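Local atomic coordinates of putative hyaluronoglucosaminidase (Clostridium perfringens, PDB entry 6PWI), a protein that belongs to glycoside hydrolase family 84 and is probably a secreted, cell-wall-anchored hexosaminidase acting on N-acetylglucosamine-containing glycans. Residues 96-101 against 137-142; 127-132 against 168-173. One frame throughout, in Å; residues are numbered along the deposited sequence.

Contact 1: 96-101 against 137-142; sequences FLIGIN and IAVLGK. With EDO (1,2-ethanediol), chain I.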
# COMPACT_ATOMS: atom_id res chain seq x y z
N PHE A 96 -23.03 -7.97 -20.03
CA PHE A 96 -22.02 -8.21 -19.01
C PHE A 96 -22.29 -9.55 -18.35
O PHE A 96 -23.31 -9.71 -17.69
CB PHE A 96 -22.05 -7.10 -17.95
CG PHE A 96 -21.66 -5.74 -18.47
CD1 PHE A 96 -20.36 -5.27 -18.33
CD2 PHE A 96 -22.58 -4.95 -19.15
CE1 PHE A 96 -20.00 -4.03 -18.83
CE2 PHE A 96 -22.21 -3.71 -19.65
CZ PHE A 96 -20.92 -3.25 -19.49
N LEU A 97 -21.39 -10.52 -18.55
CA LEU A 97 -21.54 -11.82 -17.90
C LEU A 97 -20.43 -12.00 -16.87
O LEU A 97 -19.25 -11.86 -17.19
CB LEU A 97 -21.51 -12.96 -18.93
CG LEU A 97 -22.18 -12.74 -20.29
CD1 LEU A 97 -22.22 -14.05 -21.07
CD2 LEU A 97 -23.58 -12.16 -20.17
N ILE A 98 -20.82 -12.32 -15.63
CA ILE A 98 -19.86 -12.59 -14.57
C ILE A 98 -20.04 -14.03 -14.10
O ILE A 98 -21.15 -14.43 -13.73
CB ILE A 98 -19.98 -11.59 -13.41
CG1 ILE A 98 -20.01 -10.13 -13.89
CG2 ILE A 98 -18.88 -11.82 -12.38
CD1 ILE A 98 -18.76 -9.67 -14.62
N GLY A 99 -18.95 -14.80 -14.11
CA GLY A 99 -19.05 -16.22 -13.82
C GLY A 99 -17.79 -16.79 -13.20
O GLY A 99 -16.77 -16.12 -13.13
N ILE A 100 -17.89 -18.05 -12.76
CA ILE A 100 -16.80 -18.76 -12.12
C ILE A 100 -16.44 -19.97 -12.96
O ILE A 100 -17.31 -20.68 -13.45
CB ILE A 100 -17.18 -19.13 -10.67
CG1 ILE A 100 -17.22 -17.89 -9.78
CG2 ILE A 100 -16.26 -20.22 -10.10
CD1 ILE A 100 -18.03 -18.07 -8.52
N ASN A 101 -15.13 -20.19 -13.12
CA ASN A 101 -14.60 -21.29 -13.91
C ASN A 101 -15.03 -22.63 -13.33
O ASN A 101 -15.00 -22.82 -12.11
CB ASN A 101 -13.08 -21.17 -13.99
CG ASN A 101 -12.45 -22.37 -14.66
OD1 ASN A 101 -12.62 -22.57 -15.86
ND2 ASN A 101 -11.74 -23.17 -13.88
N ILE A 137 -19.20 -8.50 -22.83
CA ILE A 137 -18.12 -8.22 -21.89
C ILE A 137 -18.22 -9.24 -20.76
O ILE A 137 -19.18 -9.23 -19.99
CB ILE A 137 -18.16 -6.77 -21.38
CG1 ILE A 137 -18.04 -5.77 -22.53
CG2 ILE A 137 -17.11 -6.53 -20.32
CD1 ILE A 137 -18.37 -4.34 -22.14
N ALA A 138 -17.22 -10.13 -20.68
CA ALA A 138 -17.31 -11.27 -19.78
C ALA A 138 -16.13 -11.30 -18.80
O ALA A 138 -15.02 -10.85 -19.12
CB ALA A 138 -17.41 -12.55 -20.58
N VAL A 139 -16.38 -11.85 -17.61
CA VAL A 139 -15.36 -12.13 -16.63
C VAL A 139 -15.59 -13.54 -16.11
O VAL A 139 -16.69 -13.88 -15.68
CB VAL A 139 -15.39 -11.12 -15.47
CG1 VAL A 139 -14.43 -11.50 -14.35
CG2 VAL A 139 -15.12 -9.69 -15.93
N LEU A 140 -14.53 -14.36 -16.14
CA LEU A 140 -14.56 -15.67 -15.52
C LEU A 140 -13.43 -15.73 -14.51
O LEU A 140 -12.26 -15.58 -14.88
CB LEU A 140 -14.40 -16.74 -16.61
CG LEU A 140 -14.71 -18.17 -16.17
CD1 LEU A 140 -16.21 -18.36 -15.94
CD2 LEU A 140 -14.21 -19.18 -17.19
N GLY A 141 -13.77 -15.93 -13.23
CA GLY A 141 -12.77 -16.06 -12.19
C GLY A 141 -12.74 -17.47 -11.61
O GLY A 141 -13.69 -18.23 -11.81
N LYS A 142 -11.66 -17.82 -10.91
CA LYS A 142 -11.58 -19.13 -10.28
C LYS A 142 -12.57 -19.20 -9.12
O LYS A 142 -12.99 -20.28 -8.72
CB LYS A 142 -10.15 -19.46 -9.83
CG LYS A 142 -9.59 -18.58 -8.72
CD LYS A 142 -8.17 -18.96 -8.33
CE LYS A 142 -8.04 -20.38 -7.82
NZ LYS A 142 -6.63 -20.80 -7.74
C1 EDO I . -5.44 -19.67 -3.73
O1 EDO I . -5.01 -20.25 -4.94
C2 EDO I . -6.11 -18.37 -3.99
O2 EDO I . -6.53 -18.28 -5.34

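Contact 2: 127-132 against 168-173; sequences AHVVSV and ELLIED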
# COMPACT_ATOMS: atom_id res chain seq x y z
N ALA A 127 -6.72 -16.14 -10.04
CA ALA A 127 -6.73 -16.20 -11.49
C ALA A 127 -8.10 -15.82 -12.04
O ALA A 127 -9.13 -16.25 -11.52
CB ALA A 127 -6.30 -17.58 -11.95
N HIS A 128 -8.09 -15.03 -13.12
CA HIS A 128 -9.33 -14.66 -13.78
C HIS A 128 -9.04 -14.18 -15.20
O HIS A 128 -7.90 -13.90 -15.54
CB HIS A 128 -10.08 -13.58 -12.97
CG HIS A 128 -9.35 -12.28 -12.90
ND1 HIS A 128 -8.34 -12.04 -11.99
CD2 HIS A 128 -9.45 -11.16 -13.65
CE1 HIS A 128 -7.87 -10.82 -12.16
NE2 HIS A 128 -8.54 -10.26 -13.18
N VAL A 129 -10.11 -14.08 -15.99
CA VAL A 129 -10.05 -13.70 -17.39
C VAL A 129 -11.07 -12.60 -17.63
O VAL A 129 -12.20 -12.69 -17.14
CB VAL A 129 -10.34 -14.92 -18.28
CG1 VAL A 129 -10.60 -14.54 -19.73
CG2 VAL A 129 -9.24 -15.97 -18.19
N VAL A 130 -10.67 -11.57 -18.38
CA VAL A 130 -11.61 -10.55 -18.84
C VAL A 130 -11.64 -10.59 -20.37
O VAL A 130 -10.60 -10.53 -21.01
CB VAL A 130 -11.25 -9.14 -18.32
CG1 VAL A 130 -12.24 -8.10 -18.80
CG2 VAL A 130 -11.15 -9.11 -16.80
N SER A 131 -12.84 -10.72 -20.93
CA SER A 131 -12.97 -10.80 -22.38
C SER A 131 -13.92 -9.72 -22.89
O SER A 131 -15.04 -9.57 -22.38
CB SER A 131 -13.42 -12.17 -22.80
OG SER A 131 -14.17 -12.10 -24.00
N VAL A 132 -13.45 -8.94 -23.86
CA VAL A 132 -14.26 -7.96 -24.56
C VAL A 132 -14.30 -8.36 -26.03
O VAL A 132 -13.28 -8.29 -26.71
CB VAL A 132 -13.73 -6.52 -24.37
CG1 VAL A 132 -14.48 -5.51 -25.22
CG2 VAL A 132 -13.75 -6.09 -22.91
N GLU A 168 -11.66 -4.24 -28.17
CA GLU A 168 -11.80 -5.67 -27.92
C GLU A 168 -10.48 -6.18 -27.34
O GLU A 168 -9.43 -5.93 -27.92
CB GLU A 168 -12.05 -6.41 -29.24
CG GLU A 168 -13.41 -6.17 -29.86
CD GLU A 168 -13.90 -7.31 -30.73
OE1 GLU A 168 -13.04 -8.04 -31.29
OE2 GLU A 168 -15.13 -7.50 -30.84
N LEU A 169 -10.55 -6.89 -26.21
CA LEU A 169 -9.34 -7.33 -25.54
C LEU A 169 -9.58 -8.64 -24.79
O LEU A 169 -10.72 -9.04 -24.58
CB LEU A 169 -8.86 -6.22 -24.60
CG LEU A 169 -9.85 -5.79 -23.51
CD1 LEU A 169 -9.67 -6.61 -22.24
CD2 LEU A 169 -9.69 -4.30 -23.21
N LEU A 170 -8.47 -9.28 -24.38
CA LEU A 170 -8.51 -10.45 -23.53
C LEU A 170 -7.41 -10.34 -22.47
O LEU A 170 -6.22 -10.37 -22.79
CB LEU A 170 -8.33 -11.70 -24.40
CG LEU A 170 -8.29 -13.03 -23.66
CD1 LEU A 170 -9.69 -13.49 -23.28
CD2 LEU A 170 -7.61 -14.09 -24.51
N ILE A 171 -7.83 -10.18 -21.21
CA ILE A 171 -6.92 -10.18 -20.07
C ILE A 171 -6.89 -11.59 -19.49
O ILE A 171 -7.94 -12.15 -19.19
CB ILE A 171 -7.35 -9.15 -19.00
CG1 ILE A 171 -7.41 -7.72 -19.54
CG2 ILE A 171 -6.46 -9.24 -17.77
CD1 ILE A 171 -8.06 -6.74 -18.60
N GLU A 172 -5.68 -12.15 -19.35
CA GLU A 172 -5.52 -13.39 -18.62
C GLU A 172 -4.64 -13.11 -17.40
O GLU A 172 -3.42 -13.06 -17.51
CB GLU A 172 -4.92 -14.48 -19.51
CG GLU A 172 -5.80 -14.86 -20.69
CD GLU A 172 -5.07 -15.58 -21.82
OE1 GLU A 172 -4.64 -14.90 -22.79
OE2 GLU A 172 -4.92 -16.82 -21.73
N ASP A 173 -5.28 -12.91 -16.24
CA ASP A 173 -4.60 -12.30 -15.11
C ASP A 173 -4.55 -13.25 -13.92
O ASP A 173 -5.39 -14.14 -13.77
CB ASP A 173 -5.21 -10.95 -14.75
CG ASP A 173 -4.21 -9.94 -14.22
OD1 ASP A 173 -3.04 -10.33 -13.98
OD2 ASP A 173 -4.59 -8.76 -14.06
O HOH W 1 -7.39 -8.11 -14.63

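Contact 1: 96-101 against 137-142
Strands 96-100 and 137-141 pair in parallel, their axes 4.6 Å apart and 13° from aligned, in the register Phe96 with Ile137 to Ile100 with Gly141. Five backbone hydrogen bonds join them. Leu97 N donates to Ile137 O and Val139 N to Leu97 O, then Gly99 N to Val139 O and Gly141 N to Gly99 O. The fifth, Asn101 N to Gly141 O at 2.8 Å, carries the pairing one residue past the end of strand 96-100.

Phe96, Ile98, Ile137 and Val139 share one face of the sheet. Phe96 CG, anti to its own carbonyl carbon (chi1 -65°), sets the ring beside Ile137, and Phe96 CE1 comes 3.7 Å from Ile137 CD1. Ile98 and Val139 also lie side by side, with Ile98 CD1 3.8 Å from Val139 CB.

Leu97, Ala138 and Leu140 occupy the other face. The end of Leu140 leans over the partner strand beside Gly99, which has no side chain there. Leu140 CD1 lies over the Ile100-Asn101 peptide, and Leu140 CD2 is 3.9 Å from Asn101 CB. At the far end Lys142 NZ bonds to the backbone oxygens of Phe122 and Asn124. Lys142 NZ also donates a hydrogen bond to O1 of an ethanediol, 3.3 Å away, probably from the crystallisation liquor.

Both strands belong to the mixed sheet of the domain resembling domain 2 of family 20 glycosidases. Helix 144-158 packs on Phe96, Ile98 and Ile137. Helix 106-114 packs on Leu97, Ala138 and Leu140. Strand 55-60 flanks 96-100, and strand 127-133 flanks 137-141.

Contact 2: 127-132 against 168-173
With chi1 at 66°, His128 CG sits between the backbone N and the carbonyl carbon, and the ring is set beside Asp173, which runs alongside, pointing the same way. Asp173 CB lies over one face of the ring, 4.0 Å from its centroid, a CH-pi contact. Ring and carboxylate planes are 45° apart. A water bridges them, 2.8 Å from His128 NE2 and donating to Asp173 OD2 at 2.9 Å. Outside partners fix both groups: His128 ND1 bonds to Asp126 O, and Asp173 OD1 accepts from Gln41 N and Trp444 NE1.

Strands 127-132 and 168-173 are antiparallel. His128 with Asp173 and Val130 with Ile171 are hydrogen-bonded pairs, each with two backbone bonds. Val132 N adds a bond to Leu169 O at 2.8 Å. On the His128 face, Val130 CB meets Ile171 CB at 4.0 Å, and Val132 CG2 packs on Leu169 CG. On the other face Leu170 slants across to Val129, CD1 to CG1 at 3.8 Å.

The Trp444 bond links this mixed sheet, in the family 20 domain 2-like domain, to helix 433-444 after barrel strand 418-423. Helix 144-158 covers His128, Val130 and Leu169; helix 106-114 lies against Val129 and Ser131. Strand 136-141 flanks 127-132, while strands 43-46 and 48-51 pair with strand 165-175.

How the contacts relate
From the N terminus the chain enters contact 1 at 96-101. It then passes through helix 106-114 and enters contact 2 at 127-132. A tight turn leads straight to 137-142, which closes contact 1. Helix 144-158 follows before 168-173 closes contact 2. Each closure spans 35 intervening residues, and the two cross, because their segments alternate. Strands 127-133 and 136-141 are sheet neighbours and join the contacts: Ala138 N lies 2.8 Å from Ser131 O, a probable hydrogen bond. In this part of the sheet the order is 94-100, 136-141, 127-133, 165-175. Together the contacts tie four strands and the helices on both faces into one domain.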